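Local coordinates for uncharacterized protein (Staphylococcus aureus subsp. aureus, PDB 3H04) that is of unknown function but belongs to the alpha/beta-hydrolase superfamily and is probably a serine hydrolase, perhaps an esterase, at residues A[14-19]-A[83-88]; A[19-24]-A[51-56]; A[77-82]-A[196-201]; A[239-244]-A[259-264]. All blocks are in the same frame, centred on the assembly; numbering follows the deposited sequence.

Interactions 1, 2 and 4 set helices against the two faces of one mixed sheet of alpha/beta-hydrolase type; interaction 3 joins one of these helices to a loop. Interactions 1 and 3 share helix 75-91, their centres about 15 Å apart, and touch where Leu16 CD1 packs on Asp81 CB at 3.4 Å. Interactions 1 and 2 use opposite faces of strand 15-21. Interactions 2 and 4, centres about 18 Å apart, meet through helices 50-56 and 256-273, with Tyr52 CD2 3.4 Å from Tyr262 OH. Interactions 1 and 4 are the far ends, about 29 Å between centres. Ser104, Asp220 and His248 probably form the superfamily's catalytic triad; in sequence, His248 falls between the segments of interaction 4.

Interaction 1 of 4, residues A[14-19]-A[83-88]; sequences FALPYT and YASFDA
Leu16 and Ser85 make the closest approach between strand segment 14-19 and helix segment 83-88, with one methyl, Leu16 CD1, resting 3.3 Å from Ser85 OG. The leucine chain is extended at its second torsion (chi2 176°), which carries CD1 out toward the helix while Leu16 CB stays 3.8 Å from Ser85 OG, and the branch lies alongside the hydroxyl. A water completes the join: it donates to Pro17 O at 3.0 Å and is hydrogen-bonded to Ser85 OG at 2.7 Å, tying a strand carbonyl to a helix side chain. With OG beside its own backbone N (chi1 -58°), Ser85 also reaches back one turn to a hydrogen bond with Asp81 O.

Leu16 and Tyr18 alternate with Pro17, whose side chain points away from the helix. This two-residue repeat lets one face of strand 15-21 receive helix 75-91, the layered packing of an alpha/beta-hydrolase core. One turn beyond Ser85 along the helix, Ala88 CB comes within 4.6 Å of Tyr18 OH. Tyr18 OH is 4.4 Å from Ala88 O and is hydrogen-bonded to Gln92, further along the chain. The Tyr18 ring lies almost parallel to that of Tyr6 on strand 4-9, which pairs with this strand through backbone bonds at Leu16 and Tyr18. Ser85 packs in addition on Leu65 of strand 60-65.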
# COMPACT_ATOMS: atom_id res chain seq x y z
N PHE A 14 9.31 4.79 19.01
CA PHE A 14 8.22 3.84 18.77
C PHE A 14 8.77 2.65 18.01
O PHE A 14 9.53 2.85 17.05
CB PHE A 14 7.06 4.47 17.96
CG PHE A 14 5.82 3.58 17.91
CD1 PHE A 14 4.82 3.68 18.88
CD2 PHE A 14 5.68 2.64 16.89
CE1 PHE A 14 3.71 2.86 18.85
CE2 PHE A 14 4.55 1.80 16.85
CZ PHE A 14 3.59 1.91 17.82
N ALA A 15 8.39 1.43 18.39
CA ALA A 15 8.85 0.24 17.67
C ALA A 15 7.95 -0.06 16.45
O ALA A 15 6.71 -0.12 16.56
CB ALA A 15 8.96 -1.00 18.63
N LEU A 16 8.56 -0.16 15.25
CA LEU A 16 7.82 -0.58 14.07
C LEU A 16 8.33 -1.95 13.72
O LEU A 16 9.47 -2.06 13.29
CB LEU A 16 8.06 0.33 12.85
CG LEU A 16 7.54 1.74 12.99
CD1 LEU A 16 7.93 2.54 11.75
CD2 LEU A 16 6.01 1.72 13.26
N PRO A 17 7.52 -3.00 13.95
CA PRO A 17 7.98 -4.35 13.60
C PRO A 17 8.00 -4.53 12.09
O PRO A 17 7.25 -3.86 11.38
CB PRO A 17 6.89 -5.27 14.21
CG PRO A 17 5.64 -4.35 14.27
CD PRO A 17 6.20 -2.99 14.62
N TYR A 18 8.90 -5.38 11.62
CA TYR A 18 8.82 -5.89 10.28
C TYR A 18 9.31 -7.33 10.27
O TYR A 18 10.04 -7.73 11.18
CB TYR A 18 9.54 -5.01 9.24
CG TYR A 18 11.03 -4.92 9.33
CD1 TYR A 18 11.85 -5.84 8.66
CD2 TYR A 18 11.64 -3.90 10.07
CE1 TYR A 18 13.24 -5.74 8.72
CE2 TYR A 18 13.03 -3.82 10.15
CZ TYR A 18 13.81 -4.74 9.45
OH TYR A 18 15.14 -4.61 9.50
N THR A 19 8.79 -8.10 9.32
CA THR A 19 9.12 -9.51 9.10
C THR A 19 9.76 -9.70 7.74
O THR A 19 9.39 -9.06 6.74
CB THR A 19 7.90 -10.45 9.17
OG1 THR A 19 7.02 -10.16 8.07
CG2 THR A 19 7.15 -10.25 10.47
N TYR A 83 9.25 5.35 5.58
CA TYR A 83 10.61 5.62 5.13
C TYR A 83 11.67 5.16 6.16
O TYR A 83 12.73 4.73 5.78
CB TYR A 83 10.78 7.11 4.81
CG TYR A 83 10.06 7.66 3.57
CD1 TYR A 83 9.05 6.96 2.92
CD2 TYR A 83 10.38 8.93 3.09
CE1 TYR A 83 8.42 7.50 1.78
CE2 TYR A 83 9.75 9.49 2.01
CZ TYR A 83 8.79 8.77 1.34
OH TYR A 83 8.18 9.32 0.27
N ALA A 84 11.36 5.24 7.46
CA ALA A 84 12.30 4.74 8.49
C ALA A 84 12.39 3.21 8.35
O ALA A 84 13.46 2.66 8.41
CB ALA A 84 11.87 5.12 9.89
N SER A 85 11.27 2.54 8.08
CA SER A 85 11.29 1.09 7.92
C SER A 85 11.96 0.73 6.60
O SER A 85 12.86 -0.13 6.55
CB SER A 85 9.88 0.48 8.04
OG SER A 85 9.29 0.82 9.31
N PHE A 86 11.56 1.43 5.53
CA PHE A 86 12.22 1.20 4.25
C PHE A 86 13.74 1.33 4.34
O PHE A 86 14.43 0.46 3.82
CB PHE A 86 11.69 2.08 3.12
CG PHE A 86 12.34 1.74 1.80
CD1 PHE A 86 11.96 0.59 1.11
CD2 PHE A 86 13.39 2.50 1.31
CE1 PHE A 86 12.55 0.25 -0.10
CE2 PHE A 86 14.02 2.14 0.09
CZ PHE A 86 13.58 1.01 -0.61
N ASP A 87 14.25 2.39 4.99
CA ASP A 87 15.71 2.64 5.04
C ASP A 87 16.45 1.63 5.85
O ASP A 87 17.59 1.26 5.52
CB ASP A 87 16.03 4.04 5.55
CG ASP A 87 15.56 5.12 4.61
OD1 ASP A 87 15.42 4.81 3.41
OD2 ASP A 87 15.30 6.26 5.08
N ALA A 88 15.82 1.19 6.92
CA ALA A 88 16.38 0.11 7.73
C ALA A 88 16.43 -1.17 6.89
O ALA A 88 17.40 -1.89 6.92
CB ALA A 88 15.58 -0.09 8.99
O HOH W 1 8.20 -1.64 9.65

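Interaction 2 of 4, residues A[19-24]-A[51-56]; sequences TIIKAK and QYIDIL
Ile21, at the end of strand 15-21, and Lys24, in the loop beyond it, face successive residues of helix 50-56, with CA atoms 8.5 Å apart for Ile21 and Ile53 and 8.4 Å for Lys24 and Asp54. Between the two isoleucines the touch is made by methyl groups: Ile21 CD1 sits against Ile53 CG2 at 3.8 Å and Ile53 CD1 at 4.0 Å, the side chains crossing at about a right angle. On the solvent side of this apolar pair, Lys24 forms a salt bridge with Asp54, NZ to OD1 2.9 Å. The lysine chain bends at its last two torsions (chi4 -63°), and the ammonium meets the carboxylate from above, 51° out of its plane. Lys24 CE also lies 3.7 Å from Asp54 O. Both charged residues are exposed, and solvent probably screens the bridge. Ile53 packs further on Leu62, and Ile21 on Gln64, both of strand 60-65. That strand pairs with strand 15-21, and helix 50-56 is the link of the beta-alpha-beta crossover from strand 30-35 to strand 60-65, the place of the first core helix in alpha/beta hydrolases.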
# COMPACT_ATOMS: atom_id res chain seq x y z
N THR A 19 8.79 -8.10 9.32
CA THR A 19 9.12 -9.51 9.10
C THR A 19 9.76 -9.70 7.74
O THR A 19 9.39 -9.06 6.74
CB THR A 19 7.90 -10.45 9.17
OG1 THR A 19 7.02 -10.16 8.07
CG2 THR A 19 7.15 -10.25 10.47
N ILE A 20 10.75 -10.58 7.71
CA ILE A 20 11.38 -10.98 6.47
C ILE A 20 11.12 -12.46 6.31
O ILE A 20 11.42 -13.26 7.22
CB ILE A 20 12.92 -10.75 6.49
CG1 ILE A 20 13.23 -9.26 6.73
CG2 ILE A 20 13.60 -11.31 5.20
CD1 ILE A 20 14.68 -8.90 6.46
N ILE A 21 10.55 -12.82 5.16
CA ILE A 21 10.47 -14.21 4.75
C ILE A 21 11.51 -14.40 3.66
O ILE A 21 11.45 -13.69 2.64
CB ILE A 21 9.08 -14.54 4.14
CG1 ILE A 21 8.00 -14.52 5.22
CG2 ILE A 21 9.13 -15.94 3.40
CD1 ILE A 21 6.62 -14.14 4.73
N LYS A 22 12.43 -15.35 3.85
CA LYS A 22 13.55 -15.57 2.93
C LYS A 22 13.17 -16.29 1.64
O LYS A 22 12.27 -17.14 1.64
CB LYS A 22 14.66 -16.39 3.60
CG LYS A 22 15.31 -15.75 4.83
CD LYS A 22 16.01 -14.41 4.54
CE LYS A 22 17.43 -14.57 4.00
NZ LYS A 22 17.42 -14.45 2.50
N ALA A 23 13.87 -15.94 0.56
CA ALA A 23 13.76 -16.67 -0.72
C ALA A 23 13.99 -18.16 -0.51
O ALA A 23 14.95 -18.53 0.12
CB ALA A 23 14.75 -16.12 -1.71
N LYS A 24 13.10 -19.00 -1.07
CA LYS A 24 13.17 -20.46 -0.97
C LYS A 24 14.41 -21.06 -1.61
O LYS A 24 15.01 -21.98 -1.07
CB LYS A 24 11.95 -21.12 -1.63
CG LYS A 24 10.69 -21.19 -0.76
CD LYS A 24 9.46 -21.65 -1.59
CE LYS A 24 8.19 -20.88 -1.22
NZ LYS A 24 7.74 -21.06 0.21
N GLN A 51 -0.39 -18.53 -0.24
CA GLN A 51 -0.18 -18.90 -1.65
C GLN A 51 0.55 -17.80 -2.43
O GLN A 51 1.41 -18.10 -3.27
CB GLN A 51 -1.52 -19.25 -2.35
CG GLN A 51 -2.07 -20.55 -1.85
CD GLN A 51 -3.55 -20.71 -2.10
OE1 GLN A 51 -4.34 -20.73 -1.16
NE2 GLN A 51 -3.94 -20.81 -3.37
N TYR A 52 0.24 -16.54 -2.11
CA TYR A 52 0.91 -15.41 -2.78
C TYR A 52 2.34 -15.31 -2.29
O TYR A 52 3.27 -15.05 -3.08
CB TYR A 52 0.20 -14.12 -2.47
CG TYR A 52 -1.23 -14.09 -2.90
CD1 TYR A 52 -1.72 -14.96 -3.88
CD2 TYR A 52 -2.12 -13.20 -2.33
CE1 TYR A 52 -3.07 -14.93 -4.25
CE2 TYR A 52 -3.45 -13.18 -2.68
CZ TYR A 52 -3.91 -14.05 -3.63
OH TYR A 52 -5.24 -14.00 -3.99
N ILE A 53 2.51 -15.54 -0.98
CA ILE A 53 3.85 -15.53 -0.42
C ILE A 53 4.72 -16.61 -1.06
O ILE A 53 5.91 -16.38 -1.34
CB ILE A 53 3.84 -15.71 1.09
CG1 ILE A 53 3.18 -14.50 1.76
CG2 ILE A 53 5.28 -15.83 1.59
CD1 ILE A 53 2.95 -14.65 3.25
N ASP A 54 4.17 -17.80 -1.27
CA ASP A 54 4.95 -18.86 -1.93
C ASP A 54 5.41 -18.49 -3.33
O ASP A 54 6.55 -18.74 -3.70
CB ASP A 54 4.18 -20.18 -1.96
CG ASP A 54 4.08 -20.82 -0.60
OD1 ASP A 54 4.88 -20.46 0.29
OD2 ASP A 54 3.20 -21.67 -0.39
N ILE A 55 4.53 -17.88 -4.12
CA ILE A 55 4.95 -17.40 -5.45
C ILE A 55 6.06 -16.33 -5.39
O ILE A 55 7.06 -16.40 -6.14
CB ILE A 55 3.70 -16.93 -6.24
CG1 ILE A 55 2.83 -18.15 -6.61
CG2 ILE A 55 4.07 -16.10 -7.53
CD1 ILE A 55 1.39 -17.81 -6.88
N LEU A 56 5.90 -15.34 -4.50
CA LEU A 56 6.77 -14.20 -4.46
C LEU A 56 8.14 -14.62 -3.90
O LEU A 56 9.17 -14.15 -4.38
CB LEU A 56 6.14 -13.06 -3.63
CG LEU A 56 4.87 -12.34 -4.17
CD1 LEU A 56 4.35 -11.31 -3.17
CD2 LEU A 56 5.16 -11.70 -5.51

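Interaction 3 of 4, residues A[77-82]-A[196-201]; sequences CIIEDV and DSKYNI
Ile79 CD1 meets the edge of the Tyr199 ring, near its plane, 3.9 Å from CD1 and 4.1 Å from CE1 of the tyrosine, and the two side chains cross at about a right angle. This methyl, Ile79 CD1, also lies 4.3 Å from Lys198 CE, where the fully extended lysine chain passes on its way to the helix. A face of the Tyr199 ring is covered within the loop itself, by Lys198 CB 4.0 Å above its centre.

Polar interactions hold the loop and steer its side chains. Asp196 OD2 accepts from Lys198 N at 2.9 Å, on the anti side of the carboxylate and with an N-H...O angle of 159°, which makes an Asx turn; Tyr199 N bonds to Asp196 O. At the far ends, Lys198 NZ and Tyr199 OH converge on Asp76 OD1, near the start of the helix, the first as a salt bridge and the second as a hydrogen bond. Glu80 OE2, 5.5 Å from Lys198 NZ, could add to the favourable field there.

The loop belongs to the long connection between strands 121-125 and 212-217, which carries several short helices. Ile79 and Asp76 join it to helix 75-91; Arg115, bonded to the carbonyls of Ser197 and Lys198, and Tyr108, bonded to Tyr199 O, join it to helix 105-116. The two helices pack on each other through Ile79 and Leu112.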
# COMPACT_ATOMS: atom_id res chain seq x y z
N CYS A 77 3.24 11.40 9.80
CA CYS A 77 3.79 10.32 10.61
C CYS A 77 3.87 8.96 9.86
O CYS A 77 4.86 8.26 10.00
CB CYS A 77 3.00 10.20 11.88
SG CYS A 77 3.64 9.01 13.07
N ILE A 78 2.82 8.59 9.10
CA ILE A 78 2.82 7.39 8.30
C ILE A 78 4.03 7.37 7.34
O ILE A 78 4.78 6.39 7.28
CB ILE A 78 1.48 7.22 7.54
CG1 ILE A 78 0.33 6.95 8.54
CG2 ILE A 78 1.64 6.10 6.38
CD1 ILE A 78 -1.03 6.66 7.89
N ILE A 79 4.22 8.46 6.62
CA ILE A 79 5.29 8.57 5.65
C ILE A 79 6.63 8.48 6.36
O ILE A 79 7.55 7.80 5.89
CB ILE A 79 5.16 9.85 4.84
CG1 ILE A 79 3.88 9.74 3.97
CG2 ILE A 79 6.42 10.10 3.96
CD1 ILE A 79 3.51 11.03 3.25
N GLU A 80 6.73 9.10 7.53
CA GLU A 80 7.97 9.00 8.31
C GLU A 80 8.24 7.56 8.75
O GLU A 80 9.36 7.09 8.68
CB GLU A 80 7.96 9.95 9.53
CG GLU A 80 8.27 11.37 9.15
CD GLU A 80 8.17 12.37 10.31
OE1 GLU A 80 8.04 11.95 11.50
OE2 GLU A 80 8.24 13.60 9.99
N ASP A 81 7.21 6.84 9.21
CA ASP A 81 7.37 5.43 9.63
C ASP A 81 7.76 4.55 8.45
O ASP A 81 8.61 3.68 8.55
CB ASP A 81 6.04 4.89 10.24
CG ASP A 81 5.76 5.39 11.68
OD1 ASP A 81 6.60 6.13 12.27
OD2 ASP A 81 4.67 5.03 12.23
N VAL A 82 7.05 4.70 7.33
CA VAL A 82 7.31 3.93 6.13
C VAL A 82 8.79 4.11 5.65
O VAL A 82 9.49 3.14 5.37
CB VAL A 82 6.28 4.32 5.02
CG1 VAL A 82 6.74 3.83 3.66
CG2 VAL A 82 4.86 3.78 5.41
N ASP A 196 -0.44 19.43 -1.38
CA ASP A 196 0.99 19.66 -1.46
C ASP A 196 1.71 18.54 -2.21
O ASP A 196 1.32 17.37 -2.12
CB ASP A 196 1.51 19.82 -0.02
CG ASP A 196 2.96 20.17 0.05
OD1 ASP A 196 3.25 21.36 0.29
OD2 ASP A 196 3.82 19.27 -0.15
N SER A 197 2.77 18.89 -2.95
CA SER A 197 3.42 17.89 -3.84
C SER A 197 4.05 16.75 -3.07
O SER A 197 4.26 15.67 -3.62
CB SER A 197 4.47 18.54 -4.76
OG SER A 197 5.57 18.97 -3.99
N LYS A 198 4.30 16.95 -1.78
CA LYS A 198 4.68 15.83 -0.92
C LYS A 198 3.75 14.61 -1.05
O LYS A 198 4.22 13.46 -1.06
CB LYS A 198 4.74 16.27 0.53
CG LYS A 198 5.28 15.21 1.46
CD LYS A 198 5.39 15.67 2.88
CE LYS A 198 5.90 14.53 3.76
NZ LYS A 198 6.17 15.05 5.13
N TYR A 199 2.45 14.86 -1.13
CA TYR A 199 1.44 13.79 -1.08
C TYR A 199 0.82 13.43 -2.45
O TYR A 199 -0.04 12.56 -2.50
CB TYR A 199 0.30 14.20 -0.13
CG TYR A 199 0.76 14.87 1.15
CD1 TYR A 199 1.42 14.15 2.15
CD2 TYR A 199 0.57 16.23 1.35
CE1 TYR A 199 1.83 14.78 3.34
CE2 TYR A 199 1.02 16.89 2.51
CZ TYR A 199 1.64 16.15 3.49
OH TYR A 199 2.07 16.81 4.61
N ASN A 200 1.29 14.08 -3.51
CA ASN A 200 0.72 14.02 -4.85
C ASN A 200 1.89 13.97 -5.83
O ASN A 200 2.62 14.98 -6.00
CB ASN A 200 -0.15 15.24 -5.09
CG ASN A 200 -1.22 15.33 -4.08
OD1 ASN A 200 -1.12 16.09 -3.08
ND2 ASN A 200 -2.22 14.47 -4.22
N ILE A 201 2.10 12.81 -6.45
CA ILE A 201 3.32 12.64 -7.27
C ILE A 201 3.16 13.40 -8.57
O ILE A 201 2.26 13.09 -9.36
CB ILE A 201 3.66 11.15 -7.51
CG1 ILE A 201 3.88 10.43 -6.20
CG2 ILE A 201 4.96 11.00 -8.32
CD1 ILE A 201 4.12 8.92 -6.39

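Interaction 4 of 4, residues A[239-244]-A[259-264]; sequences TFERVN and ITIYRK
Glu241 OE2 lies against the end of Lys264: NZ is 3.7 Å away, a long salt bridge, and CE is equally near. The two side chains cross at about a right angle, so the carboxylate lies over the methylene end of the lysine as much as against its charge. Glu241 reaches this place by folding at its second torsion (chi2 -73°), while Lys264 stays extended until it turns at chi4. The other oxygen, Glu241 OE1, comes within 4.1 Å of Ile261 CG1, where glutamate and isoleucine slide past each other in opposite directions. Deeper in, Val243 CG2 packs on Ile261 CD1 at 3.7 Å, an apolar floor beneath the partly exposed charged pair.

Strand 239-243 and helix segment 259-264 run antiparallel, with 173° between their directions and a closest axis approach of 10.7 Å. Strand 238-243 is the last of the sheet and bonds through its backbone to strand 212-217, whose Phe213 also touches Lys264. On another side of helix 256-273, Tyr262 stacks with Tyr52 of helix 50-56, the two helices sharing this face of the hydrolase core.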
# COMPACT_ATOMS: atom_id res chain seq x y z
N THR A 239 3.22 -2.23 -16.96
CA THR A 239 2.53 -3.45 -17.36
C THR A 239 1.22 -3.32 -16.60
O THR A 239 1.24 -2.99 -15.39
CB THR A 239 3.30 -4.73 -16.89
OG1 THR A 239 4.58 -4.79 -17.55
CG2 THR A 239 2.54 -6.03 -17.18
N PHE A 240 0.12 -3.56 -17.29
CA PHE A 240 -1.21 -3.25 -16.77
C PHE A 240 -2.12 -4.49 -16.96
O PHE A 240 -2.37 -4.94 -18.11
CB PHE A 240 -1.76 -2.05 -17.49
CG PHE A 240 -3.02 -1.46 -16.91
CD1 PHE A 240 -3.49 -1.75 -15.62
CD2 PHE A 240 -3.75 -0.55 -17.68
CE1 PHE A 240 -4.69 -1.15 -15.12
CE2 PHE A 240 -4.91 0.08 -17.19
CZ PHE A 240 -5.38 -0.24 -15.89
N GLU A 241 -2.59 -5.00 -15.84
CA GLU A 241 -3.72 -5.92 -15.81
C GLU A 241 -4.96 -5.20 -15.36
O GLU A 241 -5.13 -4.82 -14.17
CB GLU A 241 -3.42 -7.08 -14.88
CG GLU A 241 -2.28 -7.96 -15.38
CD GLU A 241 -2.74 -8.79 -16.55
OE1 GLU A 241 -3.74 -9.53 -16.38
OE2 GLU A 241 -2.10 -8.72 -17.62
N ARG A 242 -5.86 -5.06 -16.32
CA ARG A 242 -7.08 -4.30 -16.18
C ARG A 242 -8.15 -5.38 -16.04
O ARG A 242 -8.62 -5.97 -17.01
CB ARG A 242 -7.25 -3.43 -17.43
CG ARG A 242 -8.13 -2.27 -17.26
CD ARG A 242 -8.51 -1.57 -18.60
NE ARG A 242 -9.62 -0.73 -18.22
CZ ARG A 242 -9.52 0.51 -17.79
NH1 ARG A 242 -8.38 1.18 -17.92
NH2 ARG A 242 -10.61 1.12 -17.39
N VAL A 243 -8.51 -5.67 -14.80
CA VAL A 243 -9.38 -6.80 -14.47
C VAL A 243 -10.84 -6.38 -14.62
O VAL A 243 -11.24 -5.34 -14.11
CB VAL A 243 -9.07 -7.30 -13.06
CG1 VAL A 243 -10.03 -8.44 -12.63
CG2 VAL A 243 -7.61 -7.74 -12.99
N ASN A 244 -11.61 -7.18 -15.37
CA ASN A 244 -12.99 -6.86 -15.71
C ASN A 244 -13.93 -7.37 -14.61
O ASN A 244 -14.71 -8.29 -14.80
CB ASN A 244 -13.36 -7.42 -17.09
CG ASN A 244 -14.76 -6.99 -17.55
OD1 ASN A 244 -15.17 -5.82 -17.38
ND2 ASN A 244 -15.49 -7.94 -18.12
N ILE A 259 -3.84 -15.89 -8.89
CA ILE A 259 -2.55 -16.58 -8.94
C ILE A 259 -1.84 -16.19 -10.24
O ILE A 259 -0.64 -15.92 -10.25
CB ILE A 259 -2.73 -18.14 -8.85
CG1 ILE A 259 -3.15 -18.56 -7.44
CG2 ILE A 259 -1.50 -18.88 -9.29
CD1 ILE A 259 -2.25 -18.07 -6.34
N THR A 260 -2.59 -16.16 -11.33
CA THR A 260 -1.99 -15.82 -12.61
C THR A 260 -1.33 -14.45 -12.63
O THR A 260 -0.24 -14.29 -13.18
CB THR A 260 -3.03 -15.96 -13.73
OG1 THR A 260 -3.30 -17.34 -13.86
CG2 THR A 260 -2.54 -15.40 -15.05
N ILE A 261 -2.02 -13.48 -12.06
CA ILE A 261 -1.49 -12.13 -11.90
C ILE A 261 -0.23 -12.09 -11.00
O ILE A 261 0.73 -11.43 -11.34
CB ILE A 261 -2.61 -11.16 -11.42
CG1 ILE A 261 -3.61 -11.00 -12.60
CG2 ILE A 261 -2.00 -9.77 -10.97
CD1 ILE A 261 -4.88 -10.18 -12.32
N TYR A 262 -0.23 -12.81 -9.90
CA TYR A 262 0.96 -12.95 -9.05
C TYR A 262 2.14 -13.57 -9.79
O TYR A 262 3.27 -13.14 -9.61
CB TYR A 262 0.69 -13.72 -7.72
CG TYR A 262 0.13 -12.82 -6.63
CD1 TYR A 262 -1.24 -12.62 -6.49
CD2 TYR A 262 0.98 -12.12 -5.79
CE1 TYR A 262 -1.75 -11.75 -5.51
CE2 TYR A 262 0.49 -11.24 -4.79
CZ TYR A 262 -0.89 -11.06 -4.67
OH TYR A 262 -1.40 -10.21 -3.73
N ARG A 263 1.88 -14.58 -10.62
CA ARG A 263 2.94 -15.15 -11.45
C ARG A 263 3.45 -14.14 -12.47
O ARG A 263 4.64 -14.06 -12.67
CB ARG A 263 2.48 -16.41 -12.17
CG ARG A 263 2.36 -17.57 -11.21
CD ARG A 263 2.07 -18.84 -11.97
NE ARG A 263 1.69 -19.94 -11.08
CZ ARG A 263 2.51 -20.58 -10.25
NH1 ARG A 263 3.79 -20.24 -10.13
NH2 ARG A 263 2.04 -21.59 -9.52
N LYS A 264 2.57 -13.31 -13.02
CA LYS A 264 2.98 -12.21 -13.89
C LYS A 264 3.83 -11.16 -13.14
O LYS A 264 4.72 -10.56 -13.73
CB LYS A 264 1.77 -11.51 -14.50
CG LYS A 264 0.97 -12.31 -15.47
CD LYS A 264 -0.18 -11.47 -15.95
CE LYS A 264 -0.95 -12.14 -17.05
NZ LYS A 264 -0.31 -11.86 -18.30